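Local coordinates for protein putative Type I topoisomerase (Deinococcus radiodurans, PDB 3M4A) that binds DNA and probably relaxes it as a type IB topoisomerase, breaking one strand and rejoining it without ATP, at residues E260-V274 / T285-L299. Numbering follows the deposited sequence.
Sequences ERQAKKVLVDCVKFV and TRGSYICPVIFDRYL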
loop_
_atom_site.group_PDB
_atom_site.type_symbol
_atom_site.label_atom_id
_atom_site.label_comp_id
_atom_site.label_asym_id
_atom_site.label_seq_id
_atom_site.Cartn_x
_atom_site.Cartn_y
_atom_site.Cartn_z
ATOM N N GLU A 260 14.022 29.810 -5.329
ATOM C CA GLU A 260 12.829 29.061 -5.700
ATOM C C GLU A 260 12.955 28.482 -7.101
ATOM O O GLU A 260 12.402 27.420 -7.384
ATOM C CB GLU A 260 11.586 29.942 -5.595
ATOM C CG GLU A 260 10.299 29.226 -5.988
ATOM C CD GLU A 260 9.067 29.739 -5.265
ATOM O OE1 GLU A 260 9.205 30.335 -4.168
ATOM O OE2 GLU A 260 7.950 29.521 -5.789
ATOM N N ARG A 261 13.695 29.175 -7.967
ATOM C CA ARG A 261 13.923 28.714 -9.332
ATOM C C ARG A 261 14.776 27.445 -9.338
ATOM O O ARG A 261 14.499 26.517 -10.091
ATOM C CB ARG A 261 14.583 29.808 -10.182
ATOM C CG ARG A 261 14.295 29.667 -11.667
ATOM C CD ARG A 261 15.051 30.692 -12.528
ATOM N NE ARG A 261 16.400 30.241 -12.889
ATOM C CZ ARG A 261 16.668 29.262 -13.757
ATOM N NH1 ARG A 261 15.684 28.597 -14.360
ATOM N NH2 ARG A 261 17.932 28.935 -14.020
ATOM N N GLN A 262 15.800 27.412 -8.488
ATOM C CA GLN A 262 16.645 26.223 -8.357
ATOM C C GLN A 262 15.879 25.070 -7.711
ATOM O O GLN A 262 16.094 23.904 -8.069
ATOM C CB GLN A 262 17.915 26.527 -7.559
ATOM C CG GLN A 262 18.968 27.325 -8.333
ATOM C CD GLN A 262 19.422 26.623 -9.607
ATOM O OE1 GLN A 262 19.329 27.186 -10.701
ATOM N NE2 GLN A 262 19.894 25.388 -9.475
ATOM N N ALA A 263 15.004 25.402 -6.759
ATOM C CA ALA A 263 14.126 24.416 -6.105
ATOM C C ALA A 263 13.209 23.740 -7.116
ATOM O O ALA A 263 12.988 22.536 -7.063
ATOM C CB ALA A 263 13.291 25.082 -4.997
ATOM N N LYS A 264 12.664 24.519 -8.045
ATOM C CA LYS A 264 11.757 23.968 -9.043
ATOM C C LYS A 264 12.456 22.990 -9.999
ATOM O O LYS A 264 11.829 22.050 -10.490
ATOM C CB LYS A 264 11.051 25.088 -9.806
ATOM C CG LYS A 264 9.974 25.761 -9.000
ATOM C CD LYS A 264 9.402 26.933 -9.756
ATOM C CE LYS A 264 8.266 27.584 -8.992
ATOM N NZ LYS A 264 7.875 28.889 -9.614
ATOM N N LYS A 265 13.745 23.201 -10.249
ATOM C CA LYS A 265 14.549 22.251 -11.018
ATOM C C LYS A 265 14.652 20.907 -10.283
ATOM O O LYS A 265 14.622 19.841 -10.907
ATOM C CB LYS A 265 15.963 22.798 -11.248
ATOM C CG LYS A 265 16.861 21.882 -12.088
ATOM C CD LYS A 265 18.346 21.989 -11.741
ATOM C CE LYS A 265 18.728 21.141 -10.524
ATOM N NZ LYS A 265 18.566 19.686 -10.790
ATOM N N VAL A 266 14.813 20.963 -8.967
ATOM C CA VAL A 266 14.899 19.734 -8.167
ATOM C C VAL A 266 13.564 18.984 -8.238
ATOM O O VAL A 266 13.532 17.745 -8.340
ATOM C CB VAL A 266 15.278 20.005 -6.686
ATOM C CG1 VAL A 266 15.358 18.680 -5.891
ATOM C CG2 VAL A 266 16.607 20.773 -6.582
ATOM N N LEU A 267 12.466 19.729 -8.192
ATOM C CA LEU A 267 11.138 19.129 -8.310
ATOM C C LEU A 267 10.974 18.390 -9.640
ATOM O O LEU A 267 10.385 17.317 -9.675
ATOM C CB LEU A 267 10.039 20.176 -8.137
ATOM C CG LEU A 267 9.910 20.816 -6.752
ATOM C CD1 LEU A 267 8.720 21.761 -6.739
ATOM C CD2 LEU A 267 9.772 19.758 -5.649
ATOM N N VAL A 268 11.493 18.959 -10.730
ATOM C CA VAL A 268 11.469 18.268 -12.035
ATOM C C VAL A 268 12.198 16.927 -11.954
ATOM O O VAL A 268 11.650 15.904 -12.371
ATOM C CB VAL A 268 12.084 19.145 -13.169
ATOM C CG1 VAL A 268 12.290 18.333 -14.455
ATOM C CG2 VAL A 268 11.198 20.346 -13.426
ATOM N N ASP A 269 13.404 16.922 -11.396
ATOM C CA ASP A 269 14.184 15.691 -11.237
ATOM C C ASP A 269 13.450 14.664 -10.373
ATOM O O ASP A 269 13.473 13.465 -10.661
ATOM C CB ASP A 269 15.540 15.977 -10.598
ATOM C CG ASP A 269 16.503 16.681 -11.536
ATOM O OD1 ASP A 269 16.339 16.587 -12.774
ATOM O OD2 ASP A 269 17.449 17.305 -11.020
ATOM N N CYS A 270 12.823 15.150 -9.308
ATOM C CA CYS A 270 12.048 14.308 -8.395
ATOM C C CYS A 270 10.898 13.608 -9.115
ATOM O O CYS A 270 10.757 12.386 -9.009
ATOM C CB CYS A 270 11.529 15.156 -7.234
ATOM S SG CYS A 270 10.439 14.326 -6.068
ATOM N N VAL A 271 10.101 14.374 -9.865
ATOM C CA VAL A 271 8.976 13.823 -10.607
ATOM C C VAL A 271 9.438 12.751 -11.588
ATOM O O VAL A 271 8.799 11.717 -11.708
ATOM C CB VAL A 271 8.153 14.920 -11.343
ATOM C CG1 VAL A 271 7.105 14.297 -12.271
ATOM C CG2 VAL A 271 7.481 15.835 -10.323
ATOM N N LYS A 272 10.550 13.003 -12.268
ATOM C CA LYS A 272 11.057 12.039 -13.237
ATOM C C LYS A 272 11.562 10.755 -12.559
ATOM O O LYS A 272 11.381 9.664 -13.096
ATOM C CB LYS A 272 12.107 12.695 -14.141
ATOM C CG LYS A 272 11.514 13.854 -14.944
ATOM C CD LYS A 272 12.365 14.280 -16.128
ATOM C CE LYS A 272 13.677 14.894 -15.681
ATOM N NZ LYS A 272 14.288 15.741 -16.742
ATOM N N PHE A 273 12.144 10.883 -11.365
ATOM C CA PHE A 273 12.638 9.721 -10.611
ATOM C C PHE A 273 11.467 8.858 -10.158
ATOM O O PHE A 273 11.474 7.648 -10.336
ATOM C CB PHE A 273 13.472 10.177 -9.404
ATOM C CG PHE A 273 14.300 9.094 -8.781
ATOM C CD1 PHE A 273 15.672 9.045 -8.980
ATOM C CD2 PHE A 273 13.714 8.127 -7.958
ATOM C CE1 PHE A 273 16.440 8.052 -8.408
ATOM C CE2 PHE A 273 14.484 7.121 -7.365
ATOM C CZ PHE A 273 15.850 7.078 -7.603
ATOM N N VAL A 274 10.462 9.491 -9.564
ATOM C CA VAL A 274 9.289 8.759 -9.092
ATOM C C VAL A 274 8.506 8.174 -10.280
ATOM O O VAL A 274 7.947 7.073 -10.193
ATOM C CB VAL A 274 8.399 9.659 -8.196
ATOM C CG1 VAL A 274 7.110 8.935 -7.773
ATOM C CG2 VAL A 274 9.188 10.114 -6.982
ATOM N N THR A 285 2.413 11.311 -13.135
ATOM C CA THR A 285 2.975 11.178 -11.779
ATOM C C THR A 285 2.714 12.449 -10.966
ATOM O O THR A 285 2.213 12.391 -9.835
ATOM C CB THR A 285 4.476 10.845 -11.848
ATOM O OG1 THR A 285 4.660 9.607 -12.561
ATOM C CG2 THR A 285 5.088 10.743 -10.455
ATOM N N ARG A 286 3.023 13.602 -11.562
ATOM C CA ARG A 286 2.786 14.891 -10.901
ATOM C C ARG A 286 1.291 15.136 -10.703
ATOM O O ARG A 286 0.869 15.624 -9.651
ATOM C CB ARG A 286 3.421 16.040 -11.702
ATOM C CG ARG A 286 3.610 17.363 -10.917
ATOM C CD ARG A 286 4.688 18.261 -11.537
ATOM N NE ARG A 286 5.101 19.330 -10.625
ATOM C CZ ARG A 286 6.250 20.004 -10.697
ATOM N NH1 ARG A 286 7.155 19.727 -11.634
ATOM N NH2 ARG A 286 6.499 20.961 -9.812
ATOM N N GLY A 287 0.488 14.786 -11.702
ATOM C CA GLY A 287 -0.954 15.034 -11.660
ATOM C C GLY A 287 -1.787 14.156 -10.738
ATOM O O GLY A 287 -2.774 14.630 -10.165
ATOM N N SER A 288 -1.413 12.883 -10.594
ATOM C CA SER A 288 -2.251 11.892 -9.919
ATOM C C SER A 288 -1.605 11.138 -8.747
ATOM O O SER A 288 -2.325 10.518 -7.958
ATOM C CB SER A 288 -2.730 10.850 -10.929
ATOM O OG SER A 288 -3.582 11.437 -11.901
ATOM N N TYR A 289 -0.278 11.160 -8.635
ATOM C CA TYR A 289 0.375 10.307 -7.652
ATOM C C TYR A 289 1.028 11.078 -6.497
ATOM O O TYR A 289 0.746 10.774 -5.339
ATOM C CB TYR A 289 1.323 9.310 -8.341
ATOM C CG TYR A 289 0.561 8.237 -9.095
ATOM C CD1 TYR A 289 0.230 8.394 -10.443
ATOM C CD2 TYR A 289 0.124 7.090 -8.446
ATOM C CE1 TYR A 289 -0.495 7.423 -11.126
ATOM C CE2 TYR A 289 -0.600 6.109 -9.122
ATOM C CZ TYR A 289 -0.905 6.280 -10.457
ATOM O OH TYR A 289 -1.621 5.290 -11.113
ATOM N N ILE A 290 1.848 12.085 -6.791
ATOM C CA ILE A 290 2.555 12.813 -5.731
ATOM C C ILE A 290 1.647 13.902 -5.162
ATOM O O ILE A 290 1.190 14.792 -5.901
ATOM C CB ILE A 290 3.854 13.482 -6.241
ATOM C CG1 ILE A 290 4.821 12.463 -6.859
ATOM C CG2 ILE A 290 4.558 14.221 -5.108
ATOM C CD1 ILE A 290 5.989 13.082 -7.586
ATOM N N CYS A 291 1.388 13.848 -3.860
ATOM C CA CYS A 291 0.591 14.894 -3.209
ATOM C C CYS A 291 1.343 16.235 -3.275
ATOM O O CYS A 291 2.479 16.329 -2.850
ATOM C CB CYS A 291 0.273 14.502 -1.765
ATOM S SG CYS A 291 -0.642 15.769 -0.883
ATOM N N PRO A 292 0.693 17.299 -3.793
ATOM C CA PRO A 292 1.402 18.566 -3.972
ATOM C C PRO A 292 1.855 19.226 -2.678
ATOM O O PRO A 292 2.756 20.067 -2.676
ATOM C CB PRO A 292 0.364 19.453 -4.685
ATOM C CG PRO A 292 -0.932 18.879 -4.352
ATOM C CD PRO A 292 -0.716 17.384 -4.204
ATOM N N VAL A 293 1.251 18.839 -1.564
ATOM C CA VAL A 293 1.674 19.365 -0.279
ATOM C C VAL A 293 3.174 19.171 -0.041
ATOM O O VAL A 293 3.840 20.056 0.478
ATOM C CB VAL A 293 0.831 18.764 0.870
ATOM C CG1 VAL A 293 1.417 19.145 2.243
ATOM C CG2 VAL A 293 -0.626 19.236 0.740
ATOM N N ILE A 294 3.725 18.028 -0.452
ATOM C CA ILE A 294 5.147 17.735 -0.274
ATOM C C ILE A 294 6.033 18.751 -1.012
ATOM O O ILE A 294 7.085 19.187 -0.512
ATOM C CB ILE A 294 5.442 16.263 -0.733
ATOM C CG1 ILE A 294 5.097 15.285 0.397
ATOM C CG2 ILE A 294 6.887 16.068 -1.164
ATOM C CD1 ILE A 294 3.649 15.331 0.847
ATOM N N PHE A 295 5.587 19.120 -2.222
ATOM C CA PHE A 295 6.273 20.112 -3.062
ATOM C C PHE A 295 6.135 21.523 -2.472
ATOM O O PHE A 295 7.111 22.263 -2.432
ATOM C CB PHE A 295 5.719 20.075 -4.491
ATOM C CG PHE A 295 6.187 18.892 -5.307
ATOM C CD1 PHE A 295 6.899 17.840 -4.732
ATOM C CD2 PHE A 295 5.909 18.832 -6.659
ATOM C CE1 PHE A 295 7.327 16.770 -5.499
ATOM C CE2 PHE A 295 6.341 17.747 -7.435
ATOM C CZ PHE A 295 7.044 16.720 -6.836
ATOM N N ASP A 296 4.938 21.868 -1.999
ATOM C CA ASP A 296 4.721 23.135 -1.264
ATOM C C ASP A 296 5.714 23.290 -0.116
ATOM O O ASP A 296 6.402 24.311 0.011
ATOM C CB ASP A 296 3.308 23.229 -0.686
ATOM C CG ASP A 296 2.229 23.396 -1.742
ATOM O OD1 ASP A 296 2.521 23.819 -2.887
ATOM O OD2 ASP A 296 1.076 23.087 -1.402
ATOM N N ARG A 297 5.828 22.260 0.722
ATOM C CA ARG A 297 6.762 22.342 1.832
ATOM C C ARG A 297 8.201 22.507 1.360
ATOM O O ARG A 297 8.952 23.332 1.897
ATOM C CB ARG A 297 6.603 21.138 2.766
ATOM C CG ARG A 297 5.248 21.045 3.418
ATOM C CD ARG A 297 4.895 22.203 4.363
ATOM N NE ARG A 297 3.551 21.956 4.851
ATOM C CZ ARG A 297 2.431 22.297 4.210
ATOM N NH1 ARG A 297 2.489 22.965 3.060
ATOM N NH2 ARG A 297 1.248 21.982 4.710
ATOM N N TYR A 298 8.592 21.754 0.333
ATOM C CA TYR A 298 9.938 21.868 -0.212
ATOM C C TYR A 298 10.240 23.293 -0.668
ATOM O O TYR A 298 11.311 23.827 -0.395
ATOM C CB TYR A 298 10.128 20.887 -1.372
ATOM C CG TYR A 298 11.530 20.904 -1.914
ATOM C CD1 TYR A 298 12.584 20.356 -1.182
ATOM C CD2 TYR A 298 11.818 21.500 -3.146
ATOM C CE1 TYR A 298 13.877 20.380 -1.668
ATOM C CE2 TYR A 298 13.107 21.524 -3.647
ATOM C CZ TYR A 298 14.135 20.969 -2.910
ATOM O OH TYR A 298 15.426 20.998 -3.390
ATOM N N LEU A 299 9.286 23.904 -1.348
ATOM C CA LEU A 299 9.438 25.274 -1.852
ATOM C C LEU A 299 9.541 26.322 -0.737
ATOM O O LEU A 299 10.107 27.404 -0.948
ATOM C CB LEU A 299 8.295 25.613 -2.814
ATOM C CG LEU A 299 8.408 24.877 -4.152
ATOM C CD1 LEU A 299 7.151 25.049 -4.985
ATOM C CD2 LEU A 299 9.623 25.328 -4.919
HETATM O O HOH W 1 9.208 22.211 -10.937
#
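Helix 260-274 meets helix 292-299 at 148° between their directions, their axes 10.4 Å apart at the closest, and Leu267 faces Phe295 near the middle, while helix 285-289 crosses near the C-terminal part of 260-274, where Val271 lies nearest Arg286, at 68°. Knobs-into-holes packing is illustrated here by two leucines. Leu267 lowers its forked end among Arg286, Phe295, Tyr298 and Leu299. Its CD2 lies over one face of the Phe295 ring, 3.7 Å from the centroid, a CH-pi contact, and also touches Tyr298 CD2. In return Leu299 sinks among Glu260, Ala263, Lys264 and Leu267, with its CD2 3.7 Å from Ala263 CB. The Phe295 ring has CG beside the backbone N (chi1 -75°), a torsion that carries it across to helix 260-274, where Val271 CG2 meets the ring edge 3.6 Å from CZ and Cys270 SG approaches obliquely, 4.0 Å from CE1. With only an alanine at Phe295, a gap would probably open under Leu267 CD2 and beside Val271 CG2, and Cys270 SG would lose its contact with the ring. Tyr298 reaches past Leu267 until its hydroxyl lies against the Val266 side chain, and that buried oxygen is hydrogen-bonded to Gly255 O. The extended chain of Arg286, an exposed residue, lays CD against Val271 CG2 and brings NH2 3.9 Å from Leu267 CD1. A water in the guanidinium plane accepts from Arg286 NH2 at 3.2 Å and donates to Lys264 O, a water-mediated link beside a largely apolar seam that has no direct hydrogen bond across it. Within the topoisomerase catalytic core, about 24 Å from the nearest DNA atom, this roughly antiparallel pair rests on helix 235-254, which Cys270 touches at Tyr250 and Ile294 at Thr244; helix 323-337 also packs against Ile294, and helix 91-113 against Val293.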